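Local coordinates for phenol hydroxylase component phL (Pseudomonas stutzeri, PDB 3U52), which probably serves as the non-metal-binding helical subunit (beta type) of a multicomponent monooxygenase that hydroxylates phenol, at residues D[61-66]-D[208-213]; D[68-73]-D[143-148]; D[119-124]-D[190-195]; D[126-131]-D[184-189]. One frame throughout, in Å; residues are numbered along the deposited sequence.

Contact 1 of 4, residues D[61-66]-D[208-213]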
loop_
_atom_site.group_PDB
_atom_site.type_symbol
_atom_site.label_atom_id
_atom_site.label_comp_id
_atom_site.label_asym_id
_atom_site.label_seq_id
_atom_site.Cartn_x
_atom_site.Cartn_y
_atom_site.Cartn_z
ATOM N N THR D 61 23.838 1.108 34.066
ATOM C CA THR D 61 24.249 1.820 35.260
ATOM C C THR D 61 24.271 3.334 35.122
ATOM O O THR D 61 24.602 4.008 36.093
ATOM C CB THR D 61 25.596 1.239 35.896
ATOM O OG1 THR D 61 26.731 1.475 35.036
ATOM C CG2 THR D 61 25.471 -0.280 36.112
ATOM N N ARG D 62 23.884 3.883 33.960
ATOM C CA ARG D 62 23.691 5.357 33.815
ATOM C C ARG D 62 22.569 5.857 34.693
ATOM O O ARG D 62 22.461 7.062 34.938
ATOM C CB ARG D 62 23.452 5.829 32.369
ATOM C CG ARG D 62 24.703 5.820 31.546
ATOM C CD ARG D 62 24.647 6.606 30.182
ATOM N NE ARG D 62 26.038 6.759 29.794
ATOM C CZ ARG D 62 26.712 5.882 29.078
ATOM N NH1 ARG D 62 27.996 6.124 28.830
ATOM N NH2 ARG D 62 26.096 4.798 28.561
ATOM N N THR D 63 21.734 4.927 35.161
ATOM C CA THR D 63 20.760 5.217 36.205
ATOM C C THR D 63 21.028 4.376 37.457
ATOM O O THR D 63 21.531 3.273 37.364
ATOM C CB THR D 63 19.306 5.020 35.713
ATOM O OG1 THR D 63 18.399 5.440 36.733
ATOM C CG2 THR D 63 19.025 3.618 35.350
ATOM N N ALA D 64 20.693 4.930 38.611
ATOM C CA ALA D 64 20.801 4.205 39.896
ATOM C C ALA D 64 19.663 3.190 40.074
ATOM O O ALA D 64 19.791 2.225 40.836
ATOM C CB ALA D 64 20.872 5.184 41.079
ATOM N N ILE D 65 18.548 3.417 39.382
ATOM C CA ILE D 65 17.453 2.459 39.337
ATOM C C ILE D 65 17.952 1.130 38.805
ATOM O O ILE D 65 18.800 1.098 37.932
ATOM C CB ILE D 65 16.300 2.976 38.461
ATOM C CG1 ILE D 65 15.654 4.224 39.092
ATOM C CG2 ILE D 65 15.256 1.903 38.268
ATOM C CD1 ILE D 65 14.855 3.949 40.384
ATOM N N ARG D 66 17.446 0.032 39.354
ATOM C CA ARG D 66 17.842 -1.315 38.938
ATOM C C ARG D 66 16.627 -2.135 38.532
ATOM O O ARG D 66 15.589 -2.075 39.184
ATOM C CB ARG D 66 18.602 -2.054 40.075
ATOM C CG ARG D 66 19.965 -1.450 40.433
ATOM C CD ARG D 66 20.980 -1.595 39.291
ATOM N NE ARG D 66 21.790 -0.370 39.149
ATOM C CZ ARG D 66 23.095 -0.345 39.339
ATOM N NH1 ARG D 66 23.711 -1.478 39.642
ATOM N NH2 ARG D 66 23.783 0.773 39.206
ATOM N N VAL D 208 20.865 17.430 35.052
ATOM C CA VAL D 208 20.656 16.131 35.734
ATOM C C VAL D 208 21.383 15.030 34.952
ATOM O O VAL D 208 21.260 14.951 33.734
ATOM C CB VAL D 208 19.119 15.812 35.897
ATOM C CG1 VAL D 208 18.851 14.328 36.352
ATOM C CG2 VAL D 208 18.480 16.782 36.849
ATOM N N ASP D 209 22.142 14.186 35.652
ATOM C CA ASP D 209 22.887 13.065 35.043
ATOM C C ASP D 209 22.089 11.764 34.919
ATOM O O ASP D 209 22.253 11.018 33.947
ATOM C CB ASP D 209 24.133 12.702 35.895
ATOM C CG ASP D 209 25.278 13.718 35.773
ATOM O OD1 ASP D 209 25.499 14.280 34.665
ATOM O OD2 ASP D 209 25.962 13.935 36.804
ATOM N N ASP D 210 21.326 11.427 35.942
ATOM C CA ASP D 210 20.632 10.136 36.033
ATOM C C ASP D 210 19.409 10.193 35.133
ATOM O O ASP D 210 18.515 11.043 35.357
ATOM C CB ASP D 210 20.180 9.877 37.486
ATOM C CG ASP D 210 19.639 8.470 37.688
ATOM O OD1 ASP D 210 18.725 8.062 36.939
ATOM O OD2 ASP D 210 20.137 7.734 38.585
ATOM N N TRP D 211 19.331 9.308 34.138
ATOM C CA TRP D 211 18.258 9.490 33.147
ATOM C C TRP D 211 16.885 9.151 33.730
ATOM O O TRP D 211 15.855 9.762 33.362
ATOM C CB TRP D 211 18.547 8.751 31.846
ATOM C CG TRP D 211 18.557 7.236 31.905
ATOM C CD1 TRP D 211 19.658 6.438 31.980
ATOM C CD2 TRP D 211 17.422 6.348 31.861
ATOM N NE1 TRP D 211 19.287 5.108 32.005
ATOM C CE2 TRP D 211 17.924 5.019 31.934
ATOM C CE3 TRP D 211 16.042 6.541 31.770
ATOM C CZ2 TRP D 211 17.087 3.874 31.864
ATOM C CZ3 TRP D 211 15.199 5.394 31.718
ATOM C CH2 TRP D 211 15.737 4.090 31.790
ATOM N N PHE D 212 16.823 8.178 34.622
ATOM C CA PHE D 212 15.521 7.906 35.227
ATOM C C PHE D 212 15.052 9.022 36.166
ATOM O O PHE D 212 13.882 9.416 36.122
ATOM C CB PHE D 212 15.388 6.532 35.889
ATOM C CG PHE D 212 13.953 6.078 35.952
ATOM C CD1 PHE D 212 13.428 5.300 34.925
ATOM C CD2 PHE D 212 13.091 6.521 36.987
ATOM C CE1 PHE D 212 12.065 4.897 34.941
ATOM C CE2 PHE D 212 11.734 6.149 37.017
ATOM C CZ PHE D 212 11.217 5.305 35.995
ATOM N N GLU D 213 15.984 9.573 36.950
ATOM C CA GLU D 213 15.687 10.791 37.712
ATOM C C GLU D 213 15.112 11.832 36.744
ATOM O O GLU D 213 14.073 12.428 37.010
ATOM C CB GLU D 213 16.940 11.347 38.419
ATOM C CG GLU D 213 16.627 12.533 39.354
ATOM C CD GLU D 213 17.861 13.180 39.971
ATOM O OE1 GLU D 213 17.671 14.247 40.618
ATOM O OE2 GLU D 213 18.987 12.638 39.843
#
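The indole of W211 receives T63 on one face and R62 at its edge. T63 CB lies 4.0 Å from the centroid of the W211 five-membered ring and 22° off the normal, a CH-pi contact, while R62 CB approaches in the ring plane, 3.9 Å from W211 CD1. F212 is met obliquely by I65, whose CG1 stands 4.0 Å from F212 CB. The third flat group, the carboxylate of D210, is bonded through both oxygens on their syn sides: T63 OG1 donates to D210 OD1 at 2.7 Å, and A64 N to D210 OD2 at 2.9 Å with a nearly straight N-H (167°). The hydroxyl of T63 points anti to its own amide nitrogen (chi1 -174°), which aims it at the aspartate and leaves the methyl CG2 beside the indole, 3.7 Å from W211 NE1. D210 is also the N-cap of helix 211-240: E213 N reaches OD1 from above the carboxylate plane at 3.1 Å. R62 turns its guanidinium away, to D52 and the carbonyl of T56. Three donors thus share one carboxylate, which would probably stabilise its negative charge and fix its rotation, so that the cap starting the helix also anchors the 61-66 loop.

Contact 2 of 4, residues D[68-73]-D[143-148]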
loop_
_atom_site.group_PDB
_atom_site.type_symbol
_atom_site.label_atom_id
_atom_site.label_comp_id
_atom_site.label_asym_id
_atom_site.label_seq_id
_atom_site.Cartn_x
_atom_site.Cartn_y
_atom_site.Cartn_z
ATOM N N GLU D 68 15.728 -6.170 36.904
ATOM C CA GLU D 68 16.101 -7.482 36.411
ATOM C C GLU D 68 16.039 -7.448 34.885
ATOM O O GLU D 68 16.923 -7.972 34.209
ATOM C CB GLU D 68 15.182 -8.577 36.970
ATOM C CG GLU D 68 15.647 -10.014 36.603
ATOM C CD GLU D 68 14.483 -10.926 36.132
ATOM O OE1 GLU D 68 14.077 -11.833 36.907
ATOM O OE2 GLU D 68 13.976 -10.735 34.987
ATOM N N ASP D 69 15.025 -6.777 34.342
ATOM C CA ASP D 69 14.806 -6.787 32.889
ATOM C C ASP D 69 14.164 -5.473 32.428
ATOM O O ASP D 69 12.999 -5.275 32.670
ATOM C CB ASP D 69 13.915 -7.992 32.561
ATOM C CG ASP D 69 13.746 -8.214 31.082
ATOM O OD1 ASP D 69 14.253 -7.399 30.281
ATOM O OD2 ASP D 69 13.079 -9.224 30.724
ATOM N N TRP D 70 14.910 -4.575 31.776
ATOM C CA TRP D 70 14.322 -3.272 31.373
ATOM C C TRP D 70 13.157 -3.353 30.349
ATOM O O TRP D 70 12.353 -2.421 30.240
ATOM C CB TRP D 70 15.390 -2.296 30.884
ATOM C CG TRP D 70 15.983 -1.455 31.971
ATOM C CD1 TRP D 70 17.254 -1.555 32.490
ATOM C CD2 TRP D 70 15.340 -0.374 32.681
ATOM N NE1 TRP D 70 17.433 -0.604 33.479
ATOM C CE2 TRP D 70 16.282 0.130 33.617
ATOM C CE3 TRP D 70 14.052 0.195 32.635
ATOM C CZ2 TRP D 70 15.982 1.185 34.495
ATOM C CZ3 TRP D 70 13.754 1.253 33.491
ATOM C CH2 TRP D 70 14.725 1.731 34.428
ATOM N N CYS D 71 13.104 -4.443 29.574
ATOM C CA CYS D 71 11.921 -4.790 28.744
ATOM C C CYS D 71 10.643 -5.143 29.513
ATOM O O CYS D 71 9.605 -5.345 28.890
ATOM C CB CYS D 71 12.231 -5.946 27.813
ATOM S SG CYS D 71 13.537 -5.520 26.738
ATOM N N ALA D 72 10.709 -5.239 30.844
ATOM C CA ALA D 72 9.498 -5.187 31.658
ATOM C C ALA D 72 8.732 -3.877 31.393
ATOM O O ALA D 72 7.500 -3.820 31.542
ATOM C CB ALA D 72 9.841 -5.267 33.147
ATOM N N VAL D 73 9.446 -2.811 31.053
ATOM C CA VAL D 73 8.774 -1.552 30.741
ATOM C C VAL D 73 8.397 -1.606 29.268
ATOM O O VAL D 73 9.277 -1.659 28.407
ATOM C CB VAL D 73 9.649 -0.318 31.057
ATOM C CG1 VAL D 73 9.042 0.937 30.457
ATOM C CG2 VAL D 73 9.836 -0.153 32.574
ATOM N N ASP D 143 20.461 7.567 26.421
ATOM C CA ASP D 143 21.037 6.903 27.635
ATOM C C ASP D 143 20.392 5.601 28.080
ATOM O O ASP D 143 21.084 4.759 28.651
ATOM C CB ASP D 143 21.025 7.845 28.848
ATOM C CG ASP D 143 22.122 8.909 28.775
ATOM O OD1 ASP D 143 22.897 8.909 27.815
ATOM O OD2 ASP D 143 22.215 9.732 29.695
ATOM N N ALA D 144 19.080 5.463 27.837
ATOM C CA ALA D 144 18.332 4.278 28.213
ATOM C C ALA D 144 18.777 3.083 27.356
ATOM O O ALA D 144 18.997 3.249 26.164
ATOM C CB ALA D 144 16.805 4.533 28.006
ATOM N N THR D 145 18.894 1.885 27.927
ATOM C CA THR D 145 19.429 0.745 27.163
ATOM C C THR D 145 18.332 -0.018 26.349
ATOM O O THR D 145 18.572 -0.430 25.223
ATOM C CB THR D 145 20.270 -0.234 28.050
ATOM O OG1 THR D 145 19.506 -0.583 29.205
ATOM C CG2 THR D 145 21.558 0.431 28.504
ATOM N N ALA D 146 17.147 -0.181 26.908
ATOM C CA ALA D 146 16.110 -0.986 26.260
ATOM C C ALA D 146 15.449 -0.177 25.143
ATOM O O ALA D 146 15.118 1.001 25.320
ATOM C CB ALA D 146 15.095 -1.397 27.287
ATOM N N THR D 147 15.270 -0.798 23.984
ATOM C CA THR D 147 14.543 -0.158 22.847
ATOM C C THR D 147 13.135 0.276 23.222
ATOM O O THR D 147 12.719 1.330 22.809
ATOM C CB THR D 147 14.543 -1.037 21.576
ATOM O OG1 THR D 147 15.891 -1.129 21.142
ATOM C CG2 THR D 147 13.704 -0.403 20.446
ATOM N N THR D 148 12.448 -0.503 24.057
ATOM C CA THR D 148 11.083 -0.183 24.502
ATOM C C THR D 148 11.092 1.130 25.265
ATOM O O THR D 148 10.153 1.911 25.165
ATOM C CB THR D 148 10.451 -1.277 25.421
ATOM O OG1 THR D 148 11.329 -1.552 26.525
ATOM C CG2 THR D 148 10.180 -2.588 24.683
#
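W70 and A146 meet CB to CB, both bonds from the backbone aimed at the opposing segment, with W70 CB 3.7 Å from A146 CB. Beyond this point the indole of W70 and the side chain of T145 cross at about a right angle, and T145 OG1 comes obliquely to within 4.1 Å of W70 CD1. C71 approaches the same methyl, its SG a looser 4.4 Å from A146 CB. The polar link belongs to T148. With its OG1 lodged between the backbone nitrogen and the carbonyl carbon (chi1 54°), the hydroxyl projects at the loop and donates to V73 O at 2.8 Å, meeting that carbonyl almost head-on (C=O...donor angle 175°). The acceptor is placed by the short 3-10 turn 70-72, which closes with A72 N to D69 O at 2.9 Å and V73 N to W70 O at 3.0 Å; D69 in turn pairs with R23. The indole itself continues towards W211 and F212 of helix 211-240. A146 stands at the N-cap position of helix 147-175; the contact sets a 3-10 turn against the three-residue connection between two consecutive helices of this largely helical subunit.

Contact 3 of 4, residues D[119-124]-D[190-195]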
loop_
_atom_site.group_PDB
_atom_site.type_symbol
_atom_site.label_atom_id
_atom_site.label_comp_id
_atom_site.label_asym_id
_atom_site.label_seq_id
_atom_site.Cartn_x
_atom_site.Cartn_y
_atom_site.Cartn_z
ATOM N N LEU D 119 -1.820 36.407 26.586
ATOM C CA LEU D 119 -1.402 35.148 25.936
ATOM C C LEU D 119 0.095 35.068 25.751
ATOM O O LEU D 119 0.698 34.019 25.965
ATOM C CB LEU D 119 -2.089 34.977 24.591
ATOM C CG LEU D 119 -3.612 34.828 24.615
ATOM C CD1 LEU D 119 -4.123 34.667 23.208
ATOM C CD2 LEU D 119 -4.076 33.653 25.499
ATOM N N LEU D 120 0.689 36.183 25.344
ATOM C CA LEU D 120 2.130 36.254 25.151
ATOM C C LEU D 120 2.881 36.061 26.466
ATOM O O LEU D 120 4.047 35.633 26.480
ATOM C CB LEU D 120 2.504 37.589 24.531
ATOM C CG LEU D 120 1.985 37.795 23.116
ATOM C CD1 LEU D 120 2.576 39.075 22.495
ATOM C CD2 LEU D 120 2.291 36.530 22.271
ATOM N N ARG D 121 2.207 36.392 27.568
ATOM C CA ARG D 121 2.825 36.383 28.896
ATOM C C ARG D 121 2.531 35.101 29.673
ATOM O O ARG D 121 3.398 34.626 30.421
ATOM C CB ARG D 121 2.408 37.632 29.720
ATOM C CG ARG D 121 2.958 37.646 31.144
ATOM C CD ARG D 121 2.708 38.989 31.852
ATOM N NE ARG D 121 3.449 39.062 33.114
ATOM C CZ ARG D 121 2.923 38.911 34.330
ATOM N NH1 ARG D 121 1.612 38.711 34.503
ATOM N NH2 ARG D 121 3.723 39.001 35.388
ATOM N N LEU D 122 1.334 34.544 29.508
ATOM C CA LEU D 122 0.946 33.396 30.328
ATOM C C LEU D 122 1.079 32.051 29.601
ATOM O O LEU D 122 1.372 31.045 30.234
ATOM C CB LEU D 122 -0.485 33.574 30.832
ATOM C CG LEU D 122 -0.666 34.844 31.675
ATOM C CD1 LEU D 122 -2.134 35.005 32.054
ATOM C CD2 LEU D 122 0.232 34.777 32.917
ATOM N N LEU D 123 0.883 32.069 28.286
ATOM C CA LEU D 123 0.792 30.840 27.457
ATOM C C LEU D 123 2.011 30.633 26.565
ATOM O O LEU D 123 2.675 29.602 26.635
ATOM C CB LEU D 123 -0.496 30.850 26.599
ATOM C CG LEU D 123 -0.729 29.560 25.775
ATOM C CD1 LEU D 123 -0.868 28.374 26.727
ATOM C CD2 LEU D 123 -1.949 29.698 24.911
ATOM N N VAL D 124 2.328 31.606 25.730
ATOM C CA VAL D 124 3.371 31.393 24.739
ATOM C C VAL D 124 4.755 31.008 25.318
ATOM O O VAL D 124 5.434 30.173 24.705
ATOM C CB VAL D 124 3.404 32.534 23.653
ATOM C CG1 VAL D 124 4.572 32.374 22.719
ATOM C CG2 VAL D 124 2.059 32.538 22.863
ATOM N N MET D 190 12.706 35.599 29.789
ATOM C CA MET D 190 14.074 35.980 30.204
ATOM C C MET D 190 14.106 36.966 31.403
ATOM O O MET D 190 14.961 36.837 32.301
ATOM C CB MET D 190 14.861 36.583 29.051
ATOM C CG MET D 190 15.257 35.604 27.911
ATOM S SD MET D 190 16.193 34.179 28.457
ATOM C CE MET D 190 17.827 34.894 28.756
ATOM N N ASP D 191 13.161 37.900 31.415
ATOM C CA ASP D 191 13.184 39.046 32.350
ATOM C C ASP D 191 11.990 39.244 33.285
ATOM O O ASP D 191 12.122 39.946 34.272
ATOM C CB ASP D 191 13.419 40.331 31.572
ATOM C CG ASP D 191 14.734 40.318 30.806
ATOM O OD1 ASP D 191 15.757 39.790 31.325
ATOM O OD2 ASP D 191 14.749 40.827 29.661
ATOM N N ASP D 192 10.819 38.668 32.986
ATOM C CA ASP D 192 9.683 38.798 33.902
ATOM C C ASP D 192 9.903 37.901 35.111
ATOM O O ASP D 192 10.137 36.702 34.978
ATOM C CB ASP D 192 8.347 38.453 33.225
ATOM C CG ASP D 192 7.129 38.793 34.100
ATOM O OD1 ASP D 192 7.153 38.585 35.337
ATOM O OD2 ASP D 192 6.127 39.282 33.545
ATOM N N GLU D 193 9.782 38.475 36.306
ATOM C CA GLU D 193 9.996 37.713 37.535
ATOM C C GLU D 193 9.068 36.494 37.655
ATOM O O GLU D 193 9.440 35.508 38.254
ATOM C CB GLU D 193 9.894 38.640 38.772
ATOM C CG GLU D 193 8.513 39.339 38.887
ATOM C CD GLU D 193 8.397 40.248 40.126
ATOM O OE1 GLU D 193 7.705 39.837 41.100
ATOM O OE2 GLU D 193 9.010 41.351 40.115
ATOM N N MET D 194 7.878 36.580 37.075
ATOM C CA MET D 194 6.881 35.511 37.063
ATOM C C MET D 194 7.462 34.219 36.476
ATOM O O MET D 194 7.132 33.127 36.969
ATOM C CB MET D 194 5.711 35.939 36.181
ATOM C CG MET D 194 4.358 35.250 36.456
ATOM S SD MET D 194 3.352 35.253 34.927
ATOM C CE MET D 194 3.961 33.717 34.273
ATOM N N TRP D 195 8.307 34.330 35.430
ATOM C CA TRP D 195 8.876 33.140 34.760
ATOM C C TRP D 195 10.164 32.634 35.366
ATOM O O TRP D 195 10.650 31.552 34.967
ATOM C CB TRP D 195 9.070 33.363 33.240
ATOM C CG TRP D 195 7.772 33.377 32.591
ATOM C CD1 TRP D 195 7.043 34.472 32.242
ATOM C CD2 TRP D 195 6.962 32.229 32.284
ATOM N NE1 TRP D 195 5.819 34.071 31.694
ATOM C CE2 TRP D 195 5.747 32.703 31.731
ATOM C CE3 TRP D 195 7.153 30.844 32.418
ATOM C CZ2 TRP D 195 4.715 31.839 31.323
ATOM C CZ3 TRP D 195 6.140 29.983 32.007
ATOM C CH2 TRP D 195 4.937 30.488 31.451
#
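Ionic bonding comes first: R121 grips D192 side-on, NE at 2.7 Å and NH2 at 3.0 Å both converging on D192 OD2. That oxygen lies practically in the guanidinium plane, although the carboxylate is tilted 31° against it. The arginine spans the gap as a stretched chain, its CG anti to the backbone nitrogen (chi1 177°). Two further hydrogen bonds come from indole and backbone N-H groups. W195 NE1 donates to R121 O at 2.8 Å, with the carbonyl oxygen in the indole plane and the N-H bent to 140°; D192 OD1 takes M194 N at 2.8 Å. Van der Waals packing centres on M194, whose SD sits over the middle of the guanidinium face, 3.7 Å from R121 CZ, and makes an apolar contact of 3.7 Å with L122 CD2. At the indole edge L122 O, buried and without a hydrogen-bond partner, lies 3.6 Å from W195 CZ2. Were R121 an alanine, the D192 carboxylate would probably lose its countercharge and a gap would open beside the M194 sulfur. The bond from M194 N to D192 OD1 defines an Asx turn, here just past the end of helix 180-191 and docked on the closing turn of helix 113-122.

Contact 4 of 4, residues D[126-131]-D[184-189]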
loop_
_atom_site.group_PDB
_atom_site.type_symbol
_atom_site.label_atom_id
_atom_site.label_comp_id
_atom_site.label_asym_id
_atom_site.label_seq_id
_atom_site.Cartn_x
_atom_site.Cartn_y
_atom_site.Cartn_z
ATOM N N LEU D 126 5.622 29.012 27.530
ATOM C CA LEU D 126 5.664 27.576 27.649
ATOM C C LEU D 126 6.384 26.858 26.491
ATOM O O LEU D 126 6.814 25.734 26.687
ATOM C CB LEU D 126 4.247 26.992 27.801
ATOM C CG LEU D 126 3.418 27.416 29.029
ATOM C CD1 LEU D 126 2.079 26.657 29.033
ATOM C CD2 LEU D 126 4.190 27.084 30.273
ATOM N N ARG D 127 6.520 27.473 25.305
ATOM C CA ARG D 127 7.373 26.852 24.282
ATOM C C ARG D 127 8.791 26.602 24.747
ATOM O O ARG D 127 9.468 25.710 24.229
ATOM C CB ARG D 127 7.440 27.674 22.997
ATOM C CG ARG D 127 7.873 29.118 23.140
ATOM C CD ARG D 127 7.857 29.816 21.794
ATOM N NE ARG D 127 8.397 31.153 21.962
ATOM C CZ ARG D 127 9.375 31.692 21.235
ATOM N NH1 ARG D 127 9.894 31.046 20.196
ATOM N NH2 ARG D 127 9.777 32.926 21.519
ATOM N N HIS D 128 9.274 27.430 25.688
ATOM C CA HIS D 128 10.652 27.273 26.191
ATOM C C HIS D 128 10.766 26.068 27.132
ATOM O O HIS D 128 11.781 25.346 27.208
ATOM C CB HIS D 128 11.085 28.580 26.870
ATOM C CG HIS D 128 10.974 29.791 25.994
ATOM N ND1 HIS D 128 11.715 29.960 24.841
ATOM C CD2 HIS D 128 10.203 30.898 26.106
ATOM C CE1 HIS D 128 11.424 31.132 24.303
ATOM N NE2 HIS D 128 10.509 31.715 25.057
ATOM N N VAL D 129 9.677 25.790 27.807
ATOM C CA VAL D 129 9.573 24.632 28.680
ATOM C C VAL D 129 9.527 23.377 27.802
ATOM O O VAL D 129 10.205 22.377 28.085
ATOM C CB VAL D 129 8.314 24.761 29.575
ATOM C CG1 VAL D 129 8.079 23.501 30.450
ATOM C CG2 VAL D 129 8.440 26.029 30.449
ATOM N N GLU D 130 8.735 23.441 26.714
ATOM C CA GLU D 130 8.674 22.336 25.721
ATOM C C GLU D 130 10.071 22.041 25.169
ATOM O O GLU D 130 10.466 20.863 24.976
ATOM C CB GLU D 130 7.697 22.726 24.586
ATOM C CG GLU D 130 6.233 22.756 25.054
ATOM C CD GLU D 130 5.783 21.469 25.776
ATOM O OE1 GLU D 130 6.037 20.375 25.226
ATOM O OE2 GLU D 130 5.197 21.510 26.907
ATOM N N LEU D 131 10.821 23.105 24.892
ATOM C CA LEU D 131 12.161 22.950 24.354
ATOM C C LEU D 131 12.995 22.195 25.366
ATOM O O LEU D 131 13.596 21.190 25.017
ATOM C CB LEU D 131 12.828 24.286 24.031
ATOM C CG LEU D 131 14.172 23.953 23.339
ATOM C CD1 LEU D 131 13.960 23.257 22.004
ATOM C CD2 LEU D 131 14.911 25.166 23.085
ATOM N N GLU D 184 8.585 39.487 21.946
ATOM C CA GLU D 184 7.984 40.021 23.153
ATOM C C GLU D 184 7.859 38.954 24.231
ATOM O O GLU D 184 8.192 39.199 25.393
ATOM C CB GLU D 184 6.620 40.624 22.814
ATOM C CG GLU D 184 5.795 41.015 24.023
ATOM C CD GLU D 184 4.507 41.760 23.664
ATOM O OE1 GLU D 184 4.352 42.177 22.490
ATOM O OE2 GLU D 184 3.649 41.914 24.565
ATOM N N SER D 185 7.355 37.780 23.838
ATOM C CA SER D 185 7.109 36.664 24.740
ATOM C C SER D 185 8.405 36.110 25.266
ATOM O O SER D 185 8.480 35.773 26.416
ATOM C CB SER D 185 6.333 35.559 24.026
ATOM O OG SER D 185 5.818 34.656 24.969
ATOM N N LYS D 186 9.428 36.016 24.430
ATOM C CA LYS D 186 10.741 35.620 24.915
ATOM C C LYS D 186 11.295 36.581 25.981
ATOM O O LYS D 186 11.909 36.136 26.921
ATOM C CB LYS D 186 11.745 35.474 23.805
ATOM C CG LYS D 186 12.990 34.690 24.226
ATOM C CD LYS D 186 13.502 34.023 22.981
ATOM C CE LYS D 186 14.772 33.246 23.194
ATOM N NZ LYS D 186 15.353 32.981 21.817
ATOM N N ALA D 187 11.043 37.874 25.833
ATOM C CA ALA D 187 11.456 38.858 26.814
ATOM C C ALA D 187 10.793 38.584 28.155
ATOM O O ALA D 187 11.453 38.719 29.166
ATOM C CB ALA D 187 11.184 40.269 26.322
ATOM N N TYR D 188 9.528 38.137 28.181
ATOM C CA TYR D 188 8.892 37.693 29.458
ATOM C C TYR D 188 9.636 36.496 30.120
ATOM O O TYR D 188 9.944 36.509 31.304
ATOM C CB TYR D 188 7.389 37.361 29.275
ATOM C CG TYR D 188 6.542 38.524 28.804
ATOM C CD1 TYR D 188 5.741 38.423 27.675
ATOM C CD2 TYR D 188 6.566 39.739 29.488
ATOM C CE1 TYR D 188 4.969 39.494 27.235
ATOM C CE2 TYR D 188 5.811 40.817 29.072
ATOM C CZ TYR D 188 5.024 40.690 27.931
ATOM O OH TYR D 188 4.299 41.777 27.521
ATOM N N TRP D 189 9.909 35.461 29.330
ATOM C CA TRP D 189 10.663 34.286 29.765
ATOM C C TRP D 189 11.990 34.681 30.417
ATOM O O TRP D 189 12.327 34.153 31.493
ATOM C CB TRP D 189 10.898 33.368 28.560
ATOM C CG TRP D 189 11.715 32.194 28.776
ATOM C CD1 TRP D 189 12.974 31.970 28.269
ATOM C CD2 TRP D 189 11.367 31.039 29.534
ATOM N NE1 TRP D 189 13.430 30.730 28.679
ATOM C CE2 TRP D 189 12.467 30.147 29.466
ATOM C CE3 TRP D 189 10.226 30.662 30.282
ATOM C CZ2 TRP D 189 12.443 28.885 30.068
ATOM C CZ3 TRP D 189 10.225 29.406 30.912
ATOM C CH2 TRP D 189 11.330 28.553 30.824
#
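H128 and W189 stack face to face, the imidazole 4.0 Å from the five-membered ring of W189 between centroids, with planes 24° apart. Two rotamers bring them together: W189 carries its CG anti to the backbone nitrogen (chi1 176°), laying the indole face over the H128 side chain, while H128 has its CG anti to the carbonyl carbon, and the two side chains slide past each other in opposite directions. H128 CB therefore ends above the other half of the indole, 3.5 Å from the centroid of the W189 six-membered ring, a CH-pi contact. V129 adds its CG2 branch, 3.8 Å from W189 CZ3. K186 is extended beyond CG and crosses the imidazole at about a right angle, its CD 3.8 Å from H128 CE1, and R127 NH2 rests 3.9 Å from K186 CB. Losing the indole to a leucine here is likely to take the stacking partner from the imidazole and leave V129 facing a gap where the helices cross at 70°. Stacking and CH-pi contacts join the helices without using up the nitrogens, so R127 can pair with an acidic side chain of another protein chain, and H128 ND1 and K186 NZ with its backbone; W189 also meets an aromatic ring of that chain edge-to-face.

How the contacts relate
Two clusters emerge. Contacts 1 and 2 have centres 12 Å apart and touch, W211 CH2 lying 3.7 Å from W70 CH2; together they fasten the loop before helix 81-105 to helices 211-240 and 147-175. Contacts 3 and 4, centres 7 Å apart, share helix 180-191 and are probably joined by a hydrogen bond between L120 O and S185 OG at 2.5 Å. Contacts 2 and 3 are 38 Å apart between centres, on opposite sides of the chain's centre. Along the sequence contact 1 encloses the other three, contact 4 is nested within contact 3, and contact 2 interleaves with both. The two clusters thus fasten well-separated parts of the same helical fold.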